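Local structure of purine nucleoside phosphorylase (Thermus thermophilus, 6TK9) at residues Asp4-Ala9 / Val92-Arg97; Val54-Gly59 / Tyr83-Ser88; Gly67-Lys72 / Gly266-Leu271; Ile125-Asp130 / Leu227-Ile232. The protein probably catalyses the reversible phosphorolysis of inosine, guanosine and related purine nucleosides, releasing the free base and ribose 1-phosphate. One frame throughout, in Å; residues are numbered along the deposited sequence.

How the interactions relate
The four contacts illustrate how chemistry follows place in a fold. Interaction 4 is wholly buried, pairing two strands of the central sheet by backbone hydrogen bonds and a histidine-serine link, with leucines packed on one face. Interaction 1, also buried but farther from the centre, joins two helices mainly by apolar packing, with no hydrogen bond between the segments. Interactions 2 and 3 lie partly in the open and turn to charge: a glutamate grips a loop in interaction 2, and a lysine meets the C-terminal carboxylate in interaction 3. Interactions 3 and 4 touch where Ile267 packs on Leu227 and Leu229; Val92 of interaction 1 packs on Tyr83 and Tyr87 of interaction 2.

Interaction 1. Residues Asp4-Ala9 / Val92-Arg97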
# COMPACT_ATOMS: atom_id res chain seq x y z
N ASP A 4 15.19 33.65 26.68
CA ASP A 4 15.00 34.67 27.74
C ASP A 4 13.67 34.37 28.45
O ASP A 4 13.61 34.49 29.68
CB ASP A 4 15.17 36.10 27.19
CG ASP A 4 16.57 36.39 26.65
OD1 ASP A 4 17.54 35.86 27.21
OD2 ASP A 4 16.67 37.13 25.67
N LYS A 5 12.67 33.93 27.69
CA LYS A 5 11.36 33.44 28.20
C LYS A 5 11.58 32.20 29.06
O LYS A 5 10.90 32.08 30.10
CB LYS A 5 10.43 33.06 27.04
CG LYS A 5 9.52 34.14 26.49
CD LYS A 5 8.39 33.57 25.63
CE LYS A 5 7.64 34.60 24.82
NZ LYS A 5 6.91 33.98 23.69
N ILE A 6 12.44 31.28 28.61
CA ILE A 6 12.77 30.01 29.32
C ILE A 6 13.41 30.36 30.66
O ILE A 6 12.92 29.88 31.69
CB ILE A 6 13.66 29.09 28.45
CG1 ILE A 6 12.89 28.49 27.28
CG2 ILE A 6 14.32 28.00 29.27
CD1 ILE A 6 13.78 27.74 26.31
N GLN A 7 14.44 31.20 30.66
CA GLN A 7 15.16 31.63 31.89
C GLN A 7 14.20 32.40 32.82
O GLN A 7 14.35 32.25 34.04
CB GLN A 7 16.42 32.43 31.54
CG GLN A 7 17.55 31.59 30.93
CD GLN A 7 17.97 30.38 31.73
OE1 GLN A 7 18.15 30.43 32.94
NE2 GLN A 7 18.13 29.26 31.04
N GLU A 8 13.26 33.19 32.30
CA GLU A 8 12.24 33.87 33.13
C GLU A 8 11.51 32.78 33.92
O GLU A 8 11.35 32.96 35.15
CB GLU A 8 11.24 34.70 32.31
CG GLU A 8 11.65 36.14 32.06
CD GLU A 8 10.52 37.17 32.00
OE1 GLU A 8 9.36 36.77 31.79
OE2 GLU A 8 10.79 38.38 32.16
N ALA A 9 11.15 31.69 33.25
CA ALA A 9 10.37 30.56 33.83
C ALA A 9 11.27 29.73 34.75
O ALA A 9 10.85 29.43 35.86
CB ALA A 9 9.74 29.71 32.75
N VAL A 92 3.16 24.52 23.07
CA VAL A 92 2.93 23.14 23.60
C VAL A 92 4.23 22.59 24.21
O VAL A 92 4.15 21.79 25.17
CB VAL A 92 2.35 22.22 22.50
CG1 VAL A 92 2.58 20.74 22.78
CG2 VAL A 92 0.85 22.44 22.28
N VAL A 93 5.40 22.96 23.69
CA VAL A 93 6.68 22.36 24.17
C VAL A 93 7.40 23.30 25.12
O VAL A 93 8.56 22.98 25.47
CB VAL A 93 7.61 21.98 23.00
CG1 VAL A 93 7.01 20.90 22.12
CG2 VAL A 93 8.01 23.20 22.19
N PHE A 94 6.82 24.44 25.50
CA PHE A 94 7.48 25.37 26.44
C PHE A 94 7.81 24.58 27.72
O PHE A 94 8.99 24.47 28.06
CB PHE A 94 6.70 26.67 26.65
CG PHE A 94 7.51 27.69 27.41
CD1 PHE A 94 8.61 28.31 26.83
CD2 PHE A 94 7.24 27.96 28.75
CE1 PHE A 94 9.40 29.20 27.56
CE2 PHE A 94 8.03 28.85 29.47
CZ PHE A 94 9.10 29.46 28.88
N PRO A 95 6.82 23.93 28.39
CA PRO A 95 7.09 23.18 29.62
C PRO A 95 8.33 22.26 29.53
O PRO A 95 9.27 22.52 30.26
CB PRO A 95 5.79 22.41 29.89
CG PRO A 95 4.71 23.25 29.25
CD PRO A 95 5.39 23.87 28.03
N VAL A 96 8.34 21.24 28.66
CA VAL A 96 9.48 20.28 28.58
C VAL A 96 10.79 21.03 28.28
O VAL A 96 11.85 20.54 28.70
CB VAL A 96 9.26 19.14 27.58
CG1 VAL A 96 8.08 18.27 27.99
CG2 VAL A 96 9.11 19.62 26.14
N ARG A 97 10.76 22.18 27.60
CA ARG A 97 11.99 22.98 27.35
C ARG A 97 12.51 23.53 28.70
O ARG A 97 13.70 23.30 28.99
CB ARG A 97 11.75 24.08 26.31
CG ARG A 97 11.66 23.58 24.87
CD ARG A 97 11.15 24.61 23.87
NE ARG A 97 11.70 24.44 22.53
CZ ARG A 97 11.35 25.13 21.44
NH1 ARG A 97 10.42 26.07 21.49
NH2 ARG A 97 11.96 24.87 20.29
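Helix-on-helix packing at the N-terminus rests on Phe94, whose ring reaches from the first turn of helix 94-102 to Lys5, Ile6 and Ala9 on helix 4-14. The ring leads with its outer rim. CZ comes to 3.4 Å from Lys5 O, which lies near the plane of the ring at its edge, and that same oxygen already accepts the helical bond from Ala9 N. At a neighbouring corner CE2 meets the methyl of Ala9, CB to CE2 being 3.8 Å. Ile6 approaches obliquely from the other side of the tip, its CG1 standing 3.6 Å from Phe94 CE1, and the two side chains run antiparallel alongside each other. This is a small apolar interface of two helices, without a hydrogen bond between the segments, in which one long aromatic spans the gap between the backbones. With CG of Phe94 trans to the backbone N (chi1 -170°), the ring is carried outward to the facing helix. Replacing Phe94 by an alanine would probably open a gap beside Ile6 CG1 and the Ala9 methyl, and leave Ile6 CD1 against Arg97 CB as the main touch between the two segments. Those two atoms lie 4.2 Å apart, Ile6 CD1 to Arg97 CB, with the side chains roughly perpendicular. Ile6 also packs on Phe101 and Ala9 on Val98, both farther along helix 94-102.

Interaction 2. Residues Val54-Gly59 / Tyr83-Ser88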
# COMPACT_ATOMS: atom_id res chain seq x y z
N VAL A 54 -1.65 27.09 30.13
CA VAL A 54 -2.49 26.41 31.15
C VAL A 54 -3.29 25.30 30.45
O VAL A 54 -3.77 25.53 29.34
CB VAL A 54 -3.42 27.37 31.92
CG1 VAL A 54 -2.65 28.56 32.47
CG2 VAL A 54 -4.61 27.83 31.09
N SER A 55 -3.43 24.17 31.12
CA SER A 55 -4.20 22.98 30.70
C SER A 55 -5.70 23.29 30.72
O SER A 55 -6.17 23.80 31.72
CB SER A 55 -3.85 21.84 31.61
OG SER A 55 -2.44 21.61 31.58
N THR A 56 -6.41 23.00 29.63
CA THR A 56 -7.89 23.12 29.57
C THR A 56 -8.51 21.75 29.32
O THR A 56 -9.74 21.63 29.48
CB THR A 56 -8.32 24.17 28.53
OG1 THR A 56 -8.11 23.64 27.22
CG2 THR A 56 -7.59 25.48 28.68
N ALA A 57 -7.71 20.74 28.98
CA ALA A 57 -8.23 19.41 28.57
C ALA A 57 -8.74 18.66 29.80
O ALA A 57 -8.18 18.80 30.89
CB ALA A 57 -7.15 18.64 27.87
N PRO A 58 -9.78 17.80 29.69
CA PRO A 58 -10.16 16.95 30.81
C PRO A 58 -9.02 16.01 31.25
O PRO A 58 -8.33 15.43 30.39
CB PRO A 58 -11.39 16.18 30.29
CG PRO A 58 -11.88 16.95 29.08
CD PRO A 58 -10.64 17.61 28.51
N GLY A 59 -8.81 15.90 32.58
CA GLY A 59 -7.86 14.98 33.22
C GLY A 59 -6.43 15.51 33.24
O GLY A 59 -5.49 14.69 33.28
N TYR A 83 -2.12 20.93 20.98
CA TYR A 83 -2.38 21.69 19.74
C TYR A 83 -3.89 21.83 19.54
O TYR A 83 -4.30 22.89 19.09
CB TYR A 83 -1.65 21.00 18.59
CG TYR A 83 -1.68 21.73 17.28
CD1 TYR A 83 -0.98 22.91 17.12
CD2 TYR A 83 -2.34 21.21 16.19
CE1 TYR A 83 -0.96 23.57 15.91
CE2 TYR A 83 -2.34 21.87 14.96
CZ TYR A 83 -1.65 23.06 14.82
OH TYR A 83 -1.65 23.71 13.63
N TYR A 84 -4.73 20.86 19.91
CA TYR A 84 -6.19 20.97 19.62
C TYR A 84 -6.79 22.09 20.46
O TYR A 84 -7.79 22.64 20.01
CB TYR A 84 -6.98 19.67 19.78
CG TYR A 84 -6.85 18.98 21.11
CD1 TYR A 84 -7.48 19.48 22.24
CD2 TYR A 84 -6.09 17.83 21.25
CE1 TYR A 84 -7.35 18.87 23.47
CE2 TYR A 84 -5.97 17.19 22.47
CZ TYR A 84 -6.59 17.73 23.59
OH TYR A 84 -6.48 17.13 24.80
N GLU A 85 -6.20 22.43 21.60
CA GLU A 85 -6.70 23.52 22.50
C GLU A 85 -6.36 24.87 21.88
O GLU A 85 -6.84 25.86 22.41
CB GLU A 85 -6.07 23.45 23.89
CG GLU A 85 -6.41 22.20 24.68
CD GLU A 85 -5.53 22.05 25.90
OE1 GLU A 85 -5.77 22.80 26.87
OE2 GLU A 85 -4.56 21.24 25.87
N GLY A 86 -5.52 24.90 20.84
CA GLY A 86 -5.26 26.11 20.04
C GLY A 86 -3.96 26.79 20.42
O GLY A 86 -3.79 27.97 20.05
N TYR A 87 -3.08 26.08 21.13
CA TYR A 87 -1.68 26.50 21.41
C TYR A 87 -0.83 26.17 20.17
O TYR A 87 -1.03 25.12 19.59
CB TYR A 87 -1.15 25.78 22.65
CG TYR A 87 -1.85 26.14 23.93
CD1 TYR A 87 -1.78 27.42 24.45
CD2 TYR A 87 -2.59 25.20 24.63
CE1 TYR A 87 -2.43 27.77 25.62
CE2 TYR A 87 -3.25 25.53 25.80
CZ TYR A 87 -3.17 26.81 26.29
OH TYR A 87 -3.79 27.15 27.44
N SER A 88 0.12 27.01 19.80
CA SER A 88 1.11 26.64 18.77
C SER A 88 1.89 25.39 19.24
O SER A 88 1.86 25.07 20.47
CB SER A 88 2.02 27.79 18.44
OG SER A 88 2.52 28.40 19.62
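Three flat groups of Tyr83-Ser88 face Val54-Gly59, and each meets it differently. The ring of Tyr84 offers its edge to Ala57, whose CB lies near the ring plane and 3.5 Å from Tyr84 OH; the same ring stacks with His82 and meets Phe152 of a neighbouring subunit edge-to-face. Tyr87 sends its hydroxyl to the backbone, OH donating to Val54 O in a very short bond of 2.5 Å, and that oxygen sits obliquely to the ring. The carboxylate of Glu85 takes two donors on a single oxygen. Thr56 N reaches OE1 at 2.8 Å on the syn side, 28° out of the carboxylate plane, while Thr56 OG1 reaches the same OE1 at 2.5 Å on the anti side; both come from one face of the plane. The second oxygen, OE2, accepts from His82 N, so both oxygens are engaged and the rotation of the carboxylate is probably well fixed. Thr56 can use backbone and side chain together because OG1 lies between its backbone N and carbonyl carbon (chi1 72°). A phosphate ion lies about 5 Å from the Tyr84 side chain, consistent with the active-site pocket of trimeric relatives, where a neighbour's phenylalanine also closes in. The contact thus ties the loop between strands 39-45 and 63-66 to the loop joining strand 72-78 to helix 89-92, with helix 246-255 against Pro58.

Interaction 3. Residues Gly67-Lys72 / Gly266-Leu271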
# COMPACT_ATOMS: atom_id res chain seq x y z
N GLY A 67 10.03 16.83 43.15
CA GLY A 67 10.10 15.94 44.32
C GLY A 67 10.81 14.63 44.07
O GLY A 67 11.68 14.53 43.18
N ARG A 68 10.48 13.65 44.91
CA ARG A 68 11.16 12.33 44.97
C ARG A 68 10.07 11.29 44.68
O ARG A 68 8.99 11.38 45.26
CB ARG A 68 11.84 12.18 46.33
CG ARG A 68 12.95 11.14 46.39
CD ARG A 68 13.85 11.35 47.59
NE ARG A 68 14.76 12.45 47.33
CZ ARG A 68 15.89 12.36 46.61
NH1 ARG A 68 16.64 13.44 46.41
NH2 ARG A 68 16.27 11.21 46.07
N LEU A 69 10.34 10.41 43.72
CA LEU A 69 9.45 9.28 43.34
C LEU A 69 10.40 8.10 43.10
O LEU A 69 11.45 8.36 42.51
CB LEU A 69 8.65 9.68 42.10
CG LEU A 69 7.61 8.68 41.61
CD1 LEU A 69 6.51 8.48 42.63
CD2 LEU A 69 7.03 9.14 40.28
N GLU A 70 10.10 6.93 43.67
CA GLU A 70 10.92 5.69 43.60
C GLU A 70 12.38 6.05 43.91
O GLU A 70 13.30 5.39 43.38
CB GLU A 70 10.68 5.00 42.25
CG GLU A 70 11.16 3.56 42.18
CD GLU A 70 10.34 2.50 42.90
OE1 GLU A 70 9.16 2.77 43.20
OE2 GLU A 70 10.89 1.39 43.14
N GLY A 71 12.59 7.02 44.80
CA GLY A 71 13.91 7.46 45.28
C GLY A 71 14.67 8.34 44.28
O GLY A 71 15.80 8.69 44.58
N LYS A 72 14.07 8.69 43.15
CA LYS A 72 14.71 9.58 42.14
C LYS A 72 14.21 11.00 42.34
O LYS A 72 13.04 11.22 42.63
CB LYS A 72 14.40 9.07 40.73
CG LYS A 72 15.00 7.72 40.40
CD LYS A 72 16.52 7.72 40.24
CE LYS A 72 17.16 6.50 40.87
NZ LYS A 72 18.63 6.65 40.98
N GLY A 266 9.00 0.95 38.09
CA GLY A 266 9.98 -0.07 37.66
C GLY A 266 11.10 0.55 36.85
O GLY A 266 12.28 0.32 37.18
N ILE A 267 10.74 1.33 35.83
CA ILE A 267 11.69 2.04 34.92
C ILE A 267 12.49 3.07 35.73
O ILE A 267 13.73 3.01 35.70
CB ILE A 267 10.92 2.66 33.75
CG1 ILE A 267 10.39 1.58 32.81
CG2 ILE A 267 11.77 3.69 33.02
CD1 ILE A 267 9.14 1.97 32.05
N LEU A 268 11.81 4.00 36.41
CA LEU A 268 12.43 5.04 37.28
C LEU A 268 13.53 4.44 38.15
O LEU A 268 14.55 5.12 38.35
CB LEU A 268 11.37 5.69 38.18
CG LEU A 268 11.11 7.17 37.94
CD1 LEU A 268 10.67 7.43 36.51
CD2 LEU A 268 10.04 7.67 38.90
N ALA A 269 13.33 3.23 38.69
CA ALA A 269 14.23 2.64 39.70
C ALA A 269 15.58 2.31 39.06
O ALA A 269 16.58 2.31 39.79
CB ALA A 269 13.61 1.43 40.32
N GLU A 270 15.61 2.09 37.74
CA GLU A 270 16.83 1.62 37.02
C GLU A 270 17.59 2.80 36.39
O GLU A 270 18.69 2.55 35.91
CB GLU A 270 16.45 0.61 35.94
CG GLU A 270 15.49 -0.49 36.40
CD GLU A 270 16.08 -1.61 37.25
OE1 GLU A 270 16.61 -1.33 38.35
OE2 GLU A 270 15.99 -2.78 36.81
N LEU A 271 17.05 4.03 36.44
CA LEU A 271 17.60 5.26 35.77
C LEU A 271 18.56 6.01 36.70
O LEU A 271 19.48 6.74 36.25
CB LEU A 271 16.44 6.18 35.37
CG LEU A 271 15.52 5.67 34.26
CD1 LEU A 271 14.43 6.69 33.93
CD2 LEU A 271 16.32 5.32 33.01
OXT LEU A 271 18.43 5.93 37.93
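Two bends in the Lys72 side chain, at chi2 (-70°) and chi3 (140°), lay it along the last turn of helix 257-270 and lead its amine to the end of the protein. On the way CG passes 3.3 Å from Leu268 O, and NZ arrives 3.1 Å from Leu271 OXT, a salt bridge whose hydrogen bond is weak. The charge of the chain terminus thus finds a positive mate in a residue far away in sequence. Lys72 stands where it does because Leu69-Lys72 form a type I' turn, the tight corner of a two-residue beta hairpin: Lys72 N donates to Leu69 O at 2.7 Å, and Leu69 N donates back to Lys72 O. A methionine at Lys72 would probably keep some of the packing along the helix end but leave the C-terminal carboxylate without this cation. The same Leu268 also meets the hairpin through its side chain. It brings CD2 against Leu69, with CD2 to CD2 at 3.6 Å, and the two leucines lie roughly perpendicular, while Leu69 also leans on Leu34, Val38 and Val74. From the turn itself Glu70 sends CG to 3.7 Å from Ala269 CB, and its OE1 makes a long, weak ion pair with Arg265. Leu268 and Leu271 also rest on Leu108 of strand 106-115, and Leu271 reaches Leu163 and Leu166 of helix 161-173.

Interaction 4. Residues Ile125-Asp130 / Leu227-Ile232; sequences IMLHLD and LGLSTI
His128 rises from an antiparallel strand pair, 124-133 with 225-235, within the large mixed sheet of the phosphorylase fold, and it leans across to Gly228 and Ser230. Its CB passes 3.4 Å from Gly228 O, the atom that also accepts the bond from His128 N at 2.8 Å, a donor 35° above the carbonyl plane. CG and CD2 run on over the same peptide, and one ring face lies above it, Gly228 CA sitting 4.0 Å from the ring centroid in a CH-pi contact. ND1 bonds to Tyr159 OH, outside the pair. At the tip, NE2 meets Ser230 OG at 2.7 Å near the ring plane, either one able to donate; Ser230 OG bonds in turn to Ser111 OG. Gripped at both nitrogens, the imidazole is held against turning. Beneath it the backbones form the ladder, Met126 N to Ser230 O at 2.9 Å and Ser230 N returning to Met126 O, both nearly straight. On the same face as His128, Met126 CB packs on Ile232. The opposite face carries Ile125, Leu127 and Leu229, covered by helix 257-270 and helix 161-173, and there Leu127 CD1 touches Leu229 CD2 at 3.7 Å.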
# COMPACT_ATOMS: atom_id res chain seq x y z
N ILE A 125 -0.34 -1.55 27.41
CA ILE A 125 0.68 -0.46 27.42
C ILE A 125 1.59 -0.64 26.19
O ILE A 125 2.05 -1.79 25.92
CB ILE A 125 1.45 -0.50 28.75
CG1 ILE A 125 0.52 -0.31 29.96
CG2 ILE A 125 2.58 0.50 28.75
CD1 ILE A 125 1.23 -0.43 31.29
N MET A 126 1.83 0.45 25.47
CA MET A 126 2.64 0.46 24.22
C MET A 126 3.85 1.34 24.48
O MET A 126 3.66 2.52 24.74
CB MET A 126 1.87 0.99 23.00
CG MET A 126 2.66 0.86 21.69
SD MET A 126 1.95 1.81 20.30
CE MET A 126 2.84 3.35 20.44
N LEU A 127 5.03 0.73 24.44
CA LEU A 127 6.32 1.43 24.33
C LEU A 127 6.38 2.07 22.94
O LEU A 127 6.07 1.39 21.96
CB LEU A 127 7.42 0.40 24.52
CG LEU A 127 8.85 0.89 24.33
CD1 LEU A 127 9.18 1.94 25.38
CD2 LEU A 127 9.82 -0.28 24.41
N HIS A 128 6.76 3.34 22.85
CA HIS A 128 6.96 4.06 21.57
C HIS A 128 8.30 3.64 20.98
O HIS A 128 9.32 3.77 21.70
CB HIS A 128 6.91 5.58 21.79
CG HIS A 128 5.57 6.11 22.15
ND1 HIS A 128 5.26 7.44 21.99
CD2 HIS A 128 4.47 5.51 22.66
CE1 HIS A 128 4.01 7.64 22.39
NE2 HIS A 128 3.50 6.47 22.80
N LEU A 129 8.31 3.16 19.74
CA LEU A 129 9.54 2.86 18.97
C LEU A 129 9.84 3.99 17.98
O LEU A 129 11.00 4.19 17.71
CB LEU A 129 9.34 1.55 18.22
CG LEU A 129 9.22 0.34 19.13
CD1 LEU A 129 9.15 -0.94 18.32
CD2 LEU A 129 10.39 0.30 20.11
N ASP A 130 8.80 4.66 17.46
CA ASP A 130 8.95 5.77 16.48
C ASP A 130 7.64 6.56 16.39
O ASP A 130 6.63 6.14 17.01
CB ASP A 130 9.34 5.24 15.11
CG ASP A 130 10.22 6.15 14.30
OD1 ASP A 130 10.58 7.21 14.82
OD2 ASP A 130 10.51 5.80 13.13
N LEU A 227 11.66 8.61 26.45
CA LEU A 227 10.93 7.32 26.46
C LEU A 227 9.44 7.66 26.40
O LEU A 227 9.01 8.54 27.18
CB LEU A 227 11.29 6.55 27.74
CG LEU A 227 10.80 5.11 27.83
CD1 LEU A 227 11.43 4.41 29.01
CD2 LEU A 227 9.29 5.06 27.96
N GLY A 228 8.71 7.02 25.49
CA GLY A 228 7.28 7.28 25.23
C GLY A 228 6.44 6.08 25.62
O GLY A 228 6.77 4.96 25.18
N LEU A 229 5.40 6.28 26.42
CA LEU A 229 4.48 5.20 26.81
C LEU A 229 3.07 5.74 26.65
O LEU A 229 2.80 6.89 27.06
CB LEU A 229 4.70 4.73 28.25
CG LEU A 229 6.12 4.31 28.63
CD1 LEU A 229 6.18 4.02 30.12
CD2 LEU A 229 6.59 3.10 27.82
N SER A 230 2.22 4.92 26.04
CA SER A 230 0.78 5.17 25.94
C SER A 230 0.07 4.00 26.63
O SER A 230 0.60 2.86 26.59
CB SER A 230 0.38 5.36 24.52
OG SER A 230 1.05 6.49 23.99
N THR A 231 -0.97 4.34 27.36
CA THR A 231 -2.06 3.44 27.77
C THR A 231 -2.95 3.31 26.54
O THR A 231 -3.47 4.33 26.08
CB THR A 231 -2.79 3.98 29.00
OG1 THR A 231 -1.89 3.98 30.12
CG2 THR A 231 -4.04 3.18 29.29
N ILE A 232 -3.07 2.11 25.99
CA ILE A 232 -4.02 1.84 24.89
C ILE A 232 -5.42 1.77 25.52
O ILE A 232 -5.86 0.67 25.86
CB ILE A 232 -3.60 0.59 24.11
CG1 ILE A 232 -2.17 0.71 23.59
CG2 ILE A 232 -4.60 0.28 23.00
CD1 ILE A 232 -1.98 1.82 22.61